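Local coordinates for protein alpha-L-rhamnosidase (Aspergillus terreus, PDB 6GSZ) that probably hydrolyses terminal non-reducing alpha-L-rhamnose residues in alpha-L-rhamnosides and binds calcium, at residues 31-36 and 836-841; 469-474 and 507-512; 527-532 and 556-561. All blocks are in the same frame, centred on the assembly; numbering follows the deposited sequence.

Interaction 1 (31-36 and 836-841); sequences GNVSDW and VPPNTR
Trp36 meets the Pro838-Asn839 turn with both its backbone and its indole. Its carbonyl O takes a hydrogen bond from Asn839 N (3.0 Å, N-H...O angle 150°), the donor standing 32° out of the carbonyl plane. The same oxygen accepts from a water (2.8 Å) that also donates to Thr840 O, so one buried carbonyl ties 31-36 to two points of the turn. The indole crosses Pro838 at a slant, CE3 reaching Pro838 CB at 3.8 Å, while CZ3 touches Asn839 CB. CG lies anti to the backbone N (chi1 -171°), which swings the ring over toward the turn. Beyond it, Pro838 CG is 4.2 Å from Val33 CG1 and also rests near Gly31 O. Residues 837-840 form a type II beta turn joining strands 828-836 and 841-845, and through it the C-terminal domain docks on the loop between strands 25-30 and 38-46 of the N-terminal immunoglobulin-like domain. Pro837 O closes the turn by accepting from both Thr840 N (3.2 Å) and Thr840 OG1 (2.7 Å). Further out, Trp36 NE1 donates to His91 O, and the Asn839 amide binds Gln38 N, Ser60 O and Ser62 OG. Asp35 and Arg841 carry opposite charges but stay too far apart for a salt bridge; Arg841 pairs instead with Asp855, and Asp35 O coordinates a calcium ion.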
loop_
_atom_site.group_PDB
_atom_site.type_symbol
_atom_site.label_atom_id
_atom_site.label_comp_id
_atom_site.label_asym_id
_atom_site.label_seq_id
_atom_site.Cartn_x
_atom_site.Cartn_y
_atom_site.Cartn_z
ATOM N N GLY A 31 17.558 21.454 -4.278
ATOM C CA GLY A 31 18.141 22.730 -4.602
ATOM C C GLY A 31 17.143 23.637 -5.286
ATOM O O GLY A 31 16.190 23.202 -5.815
ATOM N N ASN A 32 17.424 24.932 -5.273
ATOM C CA ASN A 32 16.481 25.938 -5.754
ATOM C C ASN A 32 16.945 26.534 -7.097
ATOM O O ASN A 32 16.397 27.540 -7.542
ATOM C CB ASN A 32 16.240 27.023 -4.688
ATOM C CG ASN A 32 17.483 27.835 -4.398
ATOM O OD1 ASN A 32 18.564 27.459 -4.835
ATOM N ND2 ASN A 32 17.358 28.933 -3.651
ATOM N N VAL A 33 17.893 25.878 -7.776
ATOM C CA VAL A 33 18.404 26.334 -9.059
ATOM C C VAL A 33 17.251 26.554 -10.065
ATOM O O VAL A 33 16.306 25.790 -10.140
ATOM C CB VAL A 33 19.448 25.343 -9.600
ATOM C CG1 VAL A 33 18.865 23.946 -9.860
ATOM C CG2 VAL A 33 20.131 25.896 -10.830
ATOM N N SER A 34 17.417 27.585 -10.891
ATOM C CA SER A 34 16.464 28.038 -11.885
ATOM C C SER A 34 16.733 27.402 -13.251
ATOM O O SER A 34 17.862 27.411 -13.735
ATOM C CB SER A 34 16.505 29.550 -12.021
ATOM O OG SER A 34 15.905 30.183 -10.904
ATOM N N ASP A 35 15.659 26.919 -13.884
ATOM C CA ASP A 35 15.651 26.445 -15.281
ATOM C C ASP A 35 16.767 25.430 -15.536
ATOM O O ASP A 35 17.405 25.422 -16.589
ATOM C CB ASP A 35 15.815 27.615 -16.257
ATOM C CG ASP A 35 14.608 28.497 -16.325
ATOM O OD1 ASP A 35 13.488 28.012 -16.189
ATOM O OD2 ASP A 35 14.819 29.677 -16.577
ATOM N N TRP A 36 16.951 24.505 -14.593
ATOM C CA TRP A 36 18.053 23.574 -14.687
ATOM C C TRP A 36 17.596 22.260 -15.328
ATOM O O TRP A 36 16.570 21.690 -14.920
ATOM C CB TRP A 36 18.628 23.320 -13.290
ATOM C CG TRP A 36 19.910 22.548 -13.297
ATOM C CD1 TRP A 36 21.172 23.057 -13.297
ATOM C CD2 TRP A 36 20.057 21.109 -13.273
ATOM N NE1 TRP A 36 22.095 22.052 -13.303
ATOM C CE2 TRP A 36 21.441 20.846 -13.286
ATOM C CE3 TRP A 36 19.166 20.018 -13.262
ATOM C CZ2 TRP A 36 21.951 19.549 -13.291
ATOM C CZ3 TRP A 36 19.681 18.741 -13.242
ATOM C CH2 TRP A 36 21.048 18.508 -13.234
ATOM N N VAL A 836 9.220 23.933 -8.542
ATOM C CA VAL A 836 9.379 23.000 -9.667
ATOM C C VAL A 836 10.766 22.398 -9.536
ATOM O O VAL A 836 11.749 23.126 -9.469
ATOM C CB VAL A 836 9.161 23.709 -11.016
ATOM C CG1 VAL A 836 9.433 22.823 -12.232
ATOM C CG2 VAL A 836 7.754 24.286 -11.064
ATOM N N PRO A 837 10.901 21.057 -9.443
ATOM C CA PRO A 837 12.212 20.493 -9.179
ATOM C C PRO A 837 13.170 20.512 -10.357
ATOM O O PRO A 837 12.759 20.564 -11.541
ATOM C CB PRO A 837 11.896 19.052 -8.713
ATOM C CG PRO A 837 10.553 18.742 -9.355
ATOM C CD PRO A 837 9.825 20.060 -9.487
ATOM N N PRO A 838 14.487 20.432 -10.041
ATOM C CA PRO A 838 15.509 20.317 -11.066
ATOM C C PRO A 838 15.135 19.214 -12.066
ATOM O O PRO A 838 14.676 18.138 -11.692
ATOM C CB PRO A 838 16.796 20.021 -10.278
ATOM C CG PRO A 838 16.532 20.615 -8.917
ATOM C CD PRO A 838 15.062 20.386 -8.680
ATOM N N ASN A 839 15.452 19.451 -13.335
ATOM C CA ASN A 839 15.308 18.497 -14.439
ATOM C C ASN A 839 13.854 18.318 -14.889
ATOM O O ASN A 839 13.580 17.397 -15.682
ATOM C CB ASN A 839 15.963 17.145 -14.117
ATOM C CG ASN A 839 16.619 16.538 -15.341
ATOM O OD1 ASN A 839 16.960 17.270 -16.297
ATOM N ND2 ASN A 839 16.835 15.229 -15.351
ATOM N N THR A 840 12.934 19.157 -14.380
ATOM C CA THR A 840 11.531 19.116 -14.808
ATOM C C THR A 840 11.118 20.491 -15.356
ATOM O O THR A 840 11.807 21.494 -15.132
ATOM C CB THR A 840 10.597 18.686 -13.670
ATOM O OG1 THR A 840 10.436 19.739 -12.701
ATOM C CG2 THR A 840 11.074 17.411 -13.004
ATOM N N ARG A 841 9.925 20.498 -15.955
ATOM C CA ARG A 841 9.278 21.727 -16.394
ATOM C C ARG A 841 7.802 21.631 -16.031
ATOM O O ARG A 841 7.273 20.510 -15.824
ATOM C CB ARG A 841 9.441 22.031 -17.884
ATOM C CG ARG A 841 10.881 22.238 -18.325
ATOM C CD ARG A 841 11.023 22.732 -19.731
ATOM N NE ARG A 841 10.375 24.029 -19.966
ATOM C CZ ARG A 841 10.904 25.218 -19.629
ATOM N NH1 ARG A 841 12.104 25.307 -19.071
ATOM N NH2 ARG A 841 10.255 26.335 -19.914
HETATM O O HOH W 1 14.098 22.846 -15.499
#

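Interaction 2 (469-474 and 507-512); sequences GWTGDI and YSLPYV. With BGC (beta-D-glucopyranose), chain B.
Trp470 and Val512 meet by CH-pi contact: Val512 CG1 sits 3.5 Å from the centroid of the five-membered ring, over the face and 14° off the normal. The opposite face of the indole carries the bound beta-D-glucopyranose, whose C4 lies toward the rim. With CG beside the backbone N and anti to the carbonyl carbon (chi1 -82°), the ring is placed between Val512 and the sugar. Its CZ3 corner also packs on Tyr511 CB at 3.6 Å. A second apolar touch joins Thr471 CG2 and Leu509 CD2, methyl to methyl.

Hydrogen bonding centres on Tyr511 O. Thr471 N approaches it nearly along the C=O axis (3.1 Å, N-H...O angle 163°), and Thr471 OG1 donates from above the carbonyl plane (2.9 Å). A water donates to both Thr471 OG1 and Pro510 O. Nearby, Val512 CA makes a C-H...O contact with Gly469 O, beside the single beta bridge that pairs Trp470 with Val512. Trp470 is the N-cap residue of helix 471-484 in the six-hairpin glycosidase domain, and one turn on, Asp473 accepts from sugar O3 at OD1 (2.5 Å) and from O2 at OD2 (2.6 Å). Glu466 holds Trp470 NE1. The loop 507-512 thus satisfies a first-turn amide of the helix and backs its indole, fixing the apolar wall against which the sugar lies while the carboxylate grips two of its hydroxyls.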
loop_
_atom_site.group_PDB
_atom_site.type_symbol
_atom_site.label_atom_id
_atom_site.label_comp_id
_atom_site.label_asym_id
_atom_site.label_seq_id
_atom_site.Cartn_x
_atom_site.Cartn_y
_atom_site.Cartn_z
ATOM N N GLY A 469 -6.902 -8.573 -0.488
ATOM C CA GLY A 469 -6.446 -7.658 -1.554
ATOM C C GLY A 469 -7.512 -7.362 -2.597
ATOM O O GLY A 469 -7.409 -7.803 -3.743
ATOM N N TRP A 470 -8.583 -6.706 -2.144
ATOM C CA TRP A 470 -9.728 -6.428 -3.021
ATOM C C TRP A 470 -9.337 -5.519 -4.207
ATOM O O TRP A 470 -8.808 -4.411 -4.058
ATOM C CB TRP A 470 -10.871 -5.843 -2.214
ATOM C CG TRP A 470 -11.694 -6.886 -1.509
ATOM C CD1 TRP A 470 -11.617 -7.266 -0.202
ATOM C CD2 TRP A 470 -12.760 -7.645 -2.090
ATOM N NE1 TRP A 470 -12.570 -8.210 0.060
ATOM C CE2 TRP A 470 -13.276 -8.482 -1.081
ATOM C CE3 TRP A 470 -13.309 -7.695 -3.362
ATOM C CZ2 TRP A 470 -14.337 -9.344 -1.324
ATOM C CZ3 TRP A 470 -14.355 -8.545 -3.612
ATOM C CH2 TRP A 470 -14.852 -9.381 -2.593
ATOM N N THR A 471 -9.589 -6.048 -5.395
ATOM C CA THR A 471 -9.120 -5.434 -6.644
ATOM C C THR A 471 -9.798 -4.092 -6.948
ATOM O O THR A 471 -9.156 -3.147 -7.365
ATOM C CB THR A 471 -9.258 -6.471 -7.763
ATOM O OG1 THR A 471 -10.588 -7.008 -7.806
ATOM C CG2 THR A 471 -8.245 -7.573 -7.594
ATOM N N GLY A 472 -11.120 -4.016 -6.779
ATOM C CA GLY A 472 -11.806 -2.800 -7.137
ATOM C C GLY A 472 -11.370 -1.636 -6.260
ATOM O O GLY A 472 -11.222 -0.489 -6.728
ATOM N N ASP A 473 -11.150 -1.869 -4.963
ATOM C CA ASP A 473 -10.837 -0.810 -4.035
ATOM C C ASP A 473 -9.508 -0.134 -4.438
ATOM O O ASP A 473 -9.408 1.094 -4.416
ATOM C CB ASP A 473 -10.752 -1.324 -2.591
ATOM C CG ASP A 473 -11.982 -2.041 -2.068
ATOM O OD1 ASP A 473 -12.499 -2.918 -2.805
ATOM O OD2 ASP A 473 -12.425 -1.688 -0.948
ATOM N N ILE A 474 -8.490 -0.936 -4.771
ATOM C CA ILE A 474 -7.211 -0.362 -5.143
ATOM C C ILE A 474 -7.291 0.297 -6.522
ATOM O O ILE A 474 -6.611 1.279 -6.758
ATOM C CB ILE A 474 -6.038 -1.346 -4.956
ATOM C CG1 ILE A 474 -4.696 -0.668 -5.198
ATOM C CG2 ILE A 474 -6.192 -2.581 -5.799
ATOM C CD1 ILE A 474 -4.416 0.524 -4.278
ATOM N N TYR A 507 -7.992 -16.134 -17.626
ATOM C CA TYR A 507 -7.669 -14.759 -18.063
ATOM C C TYR A 507 -8.535 -13.721 -17.364
ATOM O O TYR A 507 -8.391 -12.523 -17.606
ATOM C CB TYR A 507 -7.697 -14.599 -19.573
ATOM C CG TYR A 507 -6.785 -15.565 -20.266
ATOM C CD1 TYR A 507 -5.399 -15.430 -20.179
ATOM C CD2 TYR A 507 -7.293 -16.638 -20.981
ATOM C CE1 TYR A 507 -4.547 -16.316 -20.812
ATOM C CE2 TYR A 507 -6.441 -17.526 -21.625
ATOM C CZ TYR A 507 -5.072 -17.367 -21.537
ATOM O OH TYR A 507 -4.244 -18.246 -22.186
ATOM N N SER A 508 -9.404 -14.151 -16.454
ATOM C CA SER A 508 -10.151 -13.296 -15.572
ATOM C C SER A 508 -9.341 -13.062 -14.289
ATOM O O SER A 508 -8.550 -13.870 -13.863
ATOM C CB SER A 508 -11.499 -13.952 -15.262
ATOM O OG SER A 508 -12.299 -13.062 -14.527
ATOM N N LEU A 509 -9.563 -11.938 -13.634
ATOM C CA LEU A 509 -8.897 -11.609 -12.388
ATOM C C LEU A 509 -9.774 -12.042 -11.217
ATOM O O LEU A 509 -10.939 -11.670 -11.127
ATOM C CB LEU A 509 -8.624 -10.105 -12.344
ATOM C CG LEU A 509 -7.738 -9.629 -11.215
ATOM C CD1 LEU A 509 -6.310 -10.154 -11.374
ATOM C CD2 LEU A 509 -7.776 -8.106 -11.142
ATOM N N PRO A 510 -9.252 -12.857 -10.279
ATOM C CA PRO A 510 -9.990 -13.130 -9.046
ATOM C C PRO A 510 -10.328 -11.829 -8.324
ATOM O O PRO A 510 -9.658 -10.827 -8.492
ATOM C CB PRO A 510 -9.058 -14.003 -8.230
ATOM C CG PRO A 510 -8.192 -14.650 -9.261
ATOM C CD PRO A 510 -7.974 -13.584 -10.323
ATOM N N TYR A 511 -11.376 -11.849 -7.524
ATOM C CA TYR A 511 -11.811 -10.655 -6.809
ATOM C C TYR A 511 -10.760 -10.106 -5.855
ATOM O O TYR A 511 -10.649 -8.904 -5.670
ATOM C CB TYR A 511 -13.145 -10.878 -6.093
ATOM C CG TYR A 511 -14.275 -11.270 -7.014
ATOM C CD1 TYR A 511 -14.292 -10.955 -8.370
ATOM C CD2 TYR A 511 -15.397 -11.879 -6.471
ATOM C CE1 TYR A 511 -15.333 -11.389 -9.173
ATOM C CE2 TYR A 511 -16.452 -12.283 -7.260
ATOM C CZ TYR A 511 -16.427 -12.036 -8.616
ATOM O OH TYR A 511 -17.460 -12.453 -9.410
ATOM N N VAL A 512 -10.059 -11.017 -5.170
ATOM C CA VAL A 512 -8.998 -10.625 -4.255
ATOM C C VAL A 512 -7.684 -11.289 -4.640
ATOM O O VAL A 512 -7.677 -12.385 -5.191
ATOM C CB VAL A 512 -9.316 -10.927 -2.779
ATOM C CG1 VAL A 512 -10.672 -10.354 -2.405
ATOM C CG2 VAL A 512 -9.273 -12.411 -2.412
HETATM C C2 BGC B . -14.493 -4.513 -0.391
HETATM C C3 BGC B . -15.322 -4.505 -1.645
HETATM C C4 BGC B . -16.109 -5.757 -1.963
HETATM C C5 BGC B . -16.807 -6.075 -0.731
HETATM C C6 BGC B . -17.640 -7.299 -1.059
HETATM C C1 BGC B . -15.323 -5.035 0.769
HETATM O O1 BGC B . -14.565 -4.906 1.955
HETATM O O2 BGC B . -14.298 -3.199 0.076
HETATM O O3 BGC B . -14.477 -4.450 -2.666
HETATM O O4 BGC B . -17.019 -5.701 -3.086
HETATM O O5 BGC B . -15.958 -6.272 0.445
HETATM O O6 BGC B . -18.248 -7.760 0.152
HETATM O O HOH W 2 -11.335 -8.877 -9.864
#

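Interaction 3 (527-532 and 556-561); sequences WGDAIV and KDWVDK. With NAG (2-acetamido-2-deoxy-beta-D-glucopyranose), chain D; NAG (2-acetamido-2-deoxy-beta-D-glucopyranose), chain C; BGC (beta-D-glucopyranose), chain B; BMA (beta-D-mannopyranose), chain E.
Gly528 lies flat against the indole of Trp558, an unusual case of backbone packed on an aromatic face: its CA is 3.9 Å from the centroid of the six-membered ring, 27° off the normal, and its O sits over the middle of the indole. Having no side chain, Gly528 lets its backbone rest directly on the ring. At the ring's edge NE1 donates to Asp529 OD1 (2.8 Å, N-H...O angle 166°). The acceptor lies in the indole plane, but the N-H arrives well above the carboxylate plane, the two groups standing nearly perpendicular. Ser609 is a second donor to OD1, and Ile526 N holds OD2. With CG anti to the backbone N (chi1 168°), Trp558 points from helix 545-562 toward residues 528-532, at the start of the neighbouring helical segment of the six-hairpin glycosidase domain, where Ile531 CG2 packs on its CB (3.4 Å) and Val532 CG2 on CD1 (3.8 Å). A glycan attached elsewhere on the protein packs against the outer side of helix 545-562: Lys556 NZ and Asp560 OD2 form a salt bridge (2.8 Å), with NZ also bonded to the acetamide O7 of one N-acetylglucosamine and Asp560 OD1 accepting from its O6 (2.7 Å). Trp527, at the inner end, donates NE1 to glucose O3 (3.0 Å). A carboxylate gripped by several donors thus pins the buried indole N-H, joining the turn that contacts glucose through Trp527 to the helix that the glycan packs on.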
loop_
_atom_site.group_PDB
_atom_site.type_symbol
_atom_site.label_atom_id
_atom_site.label_comp_id
_atom_site.label_asym_id
_atom_site.label_seq_id
_atom_site.Cartn_x
_atom_site.Cartn_y
_atom_site.Cartn_z
ATOM N N TRP A 527 -13.501 -4.199 -10.532
ATOM C CA TRP A 527 -12.692 -5.197 -9.818
ATOM C C TRP A 527 -11.780 -5.889 -10.834
ATOM O O TRP A 527 -10.570 -5.710 -10.744
ATOM C CB TRP A 527 -13.644 -6.151 -9.079
ATOM C CG TRP A 527 -14.095 -5.595 -7.760
ATOM C CD1 TRP A 527 -13.679 -6.001 -6.525
ATOM C CD2 TRP A 527 -15.033 -4.526 -7.506
ATOM N NE1 TRP A 527 -14.266 -5.253 -5.549
ATOM C CE2 TRP A 527 -15.088 -4.322 -6.119
ATOM C CE3 TRP A 527 -15.822 -3.696 -8.316
ATOM C CZ2 TRP A 527 -15.896 -3.358 -5.519
ATOM C CZ3 TRP A 527 -16.610 -2.728 -7.723
ATOM C CH2 TRP A 527 -16.658 -2.561 -6.342
ATOM N N GLY A 528 -12.324 -6.532 -11.866
ATOM C CA GLY A 528 -11.462 -7.166 -12.819
ATOM C C GLY A 528 -10.613 -6.161 -13.596
ATOM O O GLY A 528 -9.479 -6.451 -13.987
ATOM N N ASP A 529 -11.203 -4.981 -13.836
ATOM C CA ASP A 529 -10.521 -3.915 -14.562
ATOM C C ASP A 529 -9.281 -3.408 -13.823
ATOM O O ASP A 529 -8.499 -2.673 -14.427
ATOM C CB ASP A 529 -11.456 -2.765 -14.900
ATOM C CG ASP A 529 -12.493 -3.153 -15.953
ATOM O OD1 ASP A 529 -12.056 -3.592 -17.064
ATOM O OD2 ASP A 529 -13.693 -2.965 -15.645
ATOM N N ALA A 530 -9.077 -3.768 -12.540
ATOM C CA ALA A 530 -7.858 -3.371 -11.856
ATOM C C ALA A 530 -6.582 -3.786 -12.592
ATOM O O ALA A 530 -5.538 -3.098 -12.449
ATOM C CB ALA A 530 -7.826 -3.917 -10.455
ATOM N N ILE A 531 -6.653 -4.913 -13.320
ATOM C CA ILE A 531 -5.462 -5.432 -14.006
ATOM C C ILE A 531 -5.019 -4.512 -15.170
ATOM O O ILE A 531 -3.895 -4.670 -15.672
ATOM C CB ILE A 531 -5.696 -6.893 -14.454
ATOM C CG1 ILE A 531 -4.411 -7.663 -14.750
ATOM C CG2 ILE A 531 -6.697 -6.972 -15.601
ATOM C CD1 ILE A 531 -3.561 -7.863 -13.566
ATOM N N VAL A 532 -5.915 -3.602 -15.577
ATOM C CA VAL A 532 -5.605 -2.533 -16.559
ATOM C C VAL A 532 -5.327 -1.228 -15.814
ATOM O O VAL A 532 -4.361 -0.529 -16.093
ATOM C CB VAL A 532 -6.754 -2.343 -17.576
ATOM C CG1 VAL A 532 -6.378 -1.296 -18.636
ATOM C CG2 VAL A 532 -7.130 -3.641 -18.271
ATOM N N LYS A 556 -3.921 -6.850 -21.414
ATOM C CA LYS A 556 -4.372 -7.281 -22.713
ATOM C C LYS A 556 -5.206 -8.570 -22.634
ATOM O O LYS A 556 -6.266 -8.684 -23.253
ATOM C CB LYS A 556 -3.186 -7.456 -23.659
ATOM C CG LYS A 556 -3.549 -8.026 -25.024
ATOM C CD LYS A 556 -2.447 -7.842 -26.042
ATOM C CE LYS A 556 -2.621 -8.634 -27.328
ATOM N NZ LYS A 556 -3.911 -8.484 -28.041
ATOM N N ASP A 557 -4.780 -9.535 -21.818
ATOM C CA ASP A 557 -5.515 -10.792 -21.729
ATOM C C ASP A 557 -6.881 -10.566 -21.073
ATOM O O ASP A 557 -7.847 -11.239 -21.436
ATOM C CB ASP A 557 -4.746 -11.842 -20.935
ATOM C CG ASP A 557 -3.608 -12.509 -21.685
ATOM O OD1 ASP A 557 -3.540 -12.372 -22.932
ATOM O OD2 ASP A 557 -2.778 -13.194 -21.017
ATOM N N TRP A 558 -6.978 -9.623 -20.129
ATOM C CA TRP A 558 -8.246 -9.303 -19.522
ATOM C C TRP A 558 -9.260 -8.824 -20.576
ATOM O O TRP A 558 -10.407 -9.299 -20.636
ATOM C CB TRP A 558 -8.063 -8.271 -18.426
ATOM C CG TRP A 558 -9.321 -7.658 -17.917
ATOM C CD1 TRP A 558 -9.700 -6.366 -18.062
ATOM C CD2 TRP A 558 -10.388 -8.287 -17.190
ATOM N NE1 TRP A 558 -10.911 -6.127 -17.480
ATOM C CE2 TRP A 558 -11.357 -7.300 -16.914
ATOM C CE3 TRP A 558 -10.627 -9.587 -16.707
ATOM C CZ2 TRP A 558 -12.543 -7.549 -16.233
ATOM C CZ3 TRP A 558 -11.807 -9.829 -16.043
ATOM C CH2 TRP A 558 -12.731 -8.825 -15.758
ATOM N N VAL A 559 -8.844 -7.833 -21.382
ATOM C CA VAL A 559 -9.753 -7.297 -22.380
ATOM C C VAL A 559 -10.058 -8.383 -23.425
ATOM O O VAL A 559 -11.211 -8.542 -23.845
ATOM C CB VAL A 559 -9.182 -6.030 -23.002
ATOM C CG1 VAL A 559 -10.001 -5.516 -24.163
ATOM C CG2 VAL A 559 -9.075 -4.965 -21.930
ATOM N N ASP A 560 -9.029 -9.107 -23.870
ATOM C CA ASP A 560 -9.198 -10.020 -24.971
ATOM C C ASP A 560 -10.024 -11.265 -24.585
ATOM O O ASP A 560 -10.759 -11.803 -25.442
ATOM C CB ASP A 560 -7.859 -10.482 -25.508
ATOM C CG ASP A 560 -7.066 -9.406 -26.234
ATOM O OD1 ASP A 560 -7.668 -8.313 -26.560
ATOM O OD2 ASP A 560 -5.874 -9.702 -26.518
ATOM N N LYS A 561 -9.797 -11.798 -23.377
ATOM C CA LYS A 561 -10.259 -13.147 -23.040
ATOM C C LYS A 561 -10.972 -13.244 -21.680
ATOM O O LYS A 561 -11.609 -14.269 -21.378
ATOM C CB LYS A 561 -9.059 -14.100 -23.058
ATOM C CG LYS A 561 -8.381 -14.238 -24.410
ATOM C CD LYS A 561 -7.214 -15.210 -24.429
ATOM C CE LYS A 561 -6.445 -15.215 -25.725
ATOM N NZ LYS A 561 -5.297 -16.159 -25.638
HETATM C C1 NAG D . -8.094 -6.747 -30.832
HETATM C C2 NAG D . -6.998 -7.845 -30.637
HETATM C C3 NAG D . -7.652 -9.227 -30.605
HETATM C C4 NAG D . -8.811 -9.237 -29.590
HETATM C C5 NAG D . -9.724 -8.043 -29.716
HETATM C C6 NAG D . -10.719 -7.916 -28.561
HETATM C C7 NAG D . -4.824 -7.199 -31.464
HETATM C C8 NAG D . -3.844 -7.189 -32.589
HETATM N N2 NAG D . -5.982 -7.821 -31.659
HETATM O O3 NAG D . -6.670 -10.220 -30.283
HETATM O O4 NAG D . -9.676 -10.369 -29.808
HETATM O O5 NAG D . -8.996 -6.788 -29.791
HETATM O O6 NAG D . -10.095 -7.394 -27.367
HETATM O O7 NAG D . -4.573 -6.579 -30.408
HETATM C C1 NAG C . -9.384 -11.541 -29.082
HETATM C C2 NAG C . -10.654 -12.346 -28.983
HETATM C C3 NAG C . -10.363 -13.707 -28.363
HETATM C C4 NAG C . -9.214 -14.391 -29.093
HETATM C C5 NAG C . -7.992 -13.483 -29.162
HETATM C C6 NAG C . -6.888 -14.096 -30.012
HETATM C C7 NAG C . -12.691 -11.023 -28.674
HETATM C C8 NAG C . -13.552 -10.331 -27.665
HETATM N N2 NAG C . -11.615 -11.645 -28.186
HETATM O O3 NAG C . -11.537 -14.529 -28.416
HETATM O O4 NAG C . -8.853 -15.542 -28.360
HETATM O O5 NAG C . -8.383 -12.261 -29.780
HETATM O O6 NAG C . -5.807 -13.137 -30.084
HETATM O O7 NAG C . -12.946 -10.969 -29.881
HETATM C C2 BGC B . -14.493 -4.513 -0.391
HETATM C C3 BGC B . -15.322 -4.505 -1.645
HETATM C C4 BGC B . -16.109 -5.757 -1.963
HETATM C C5 BGC B . -16.807 -6.075 -0.731
HETATM C C6 BGC B . -17.640 -7.299 -1.059
HETATM C C1 BGC B . -15.323 -5.035 0.769
HETATM O O1 BGC B . -14.565 -4.906 1.955
HETATM O O2 BGC B . -14.298 -3.199 0.076
HETATM O O3 BGC B . -14.477 -4.450 -2.666
HETATM O O4 BGC B . -17.019 -5.701 -3.086
HETATM O O5 BGC B . -15.958 -6.272 0.445
HETATM O O6 BGC B . -18.248 -7.760 0.152
HETATM C C1 BMA E . -8.949 -16.784 -29.070
HETATM C C2 BMA E . -8.011 -17.824 -28.474
HETATM C C3 BMA E . -8.229 -19.165 -29.201
HETATM C C4 BMA E . -9.702 -19.561 -29.145
HETATM C C5 BMA E . -10.641 -18.438 -29.564
HETATM C C6 BMA E . -12.076 -18.750 -29.154
HETATM O O2 BMA E . -8.335 -17.932 -27.102
HETATM O O3 BMA E . -7.494 -20.210 -28.567
HETATM O O4 BMA E . -9.890 -20.657 -30.030
HETATM O O5 BMA E . -10.277 -17.190 -28.958
HETATM O O6 BMA E . -12.879 -17.670 -29.628
#

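Interactions 2 and 3 adjoin in the six-hairpin domain, their centres about 10 Å apart, and both reach the same glucose: 469-474 brings Trp470 and Asp473, 527-532 brings Trp527. They touch directly, Trp470 CE3 lying 3.4 Å from Trp527 NE1 with the two rings at about 90°, and Thr471 OG1 lying 3.2 Å from Trp527 O, a weak hydrogen bond. Asp460 and His761 also bind the sugar. Interaction 1 stands apart, its centre about 40 Å from that of interaction 2 and 39 Å from that of interaction 3; it joins the N- and C-terminal domains, and both other contacts lie in the chain between its segments.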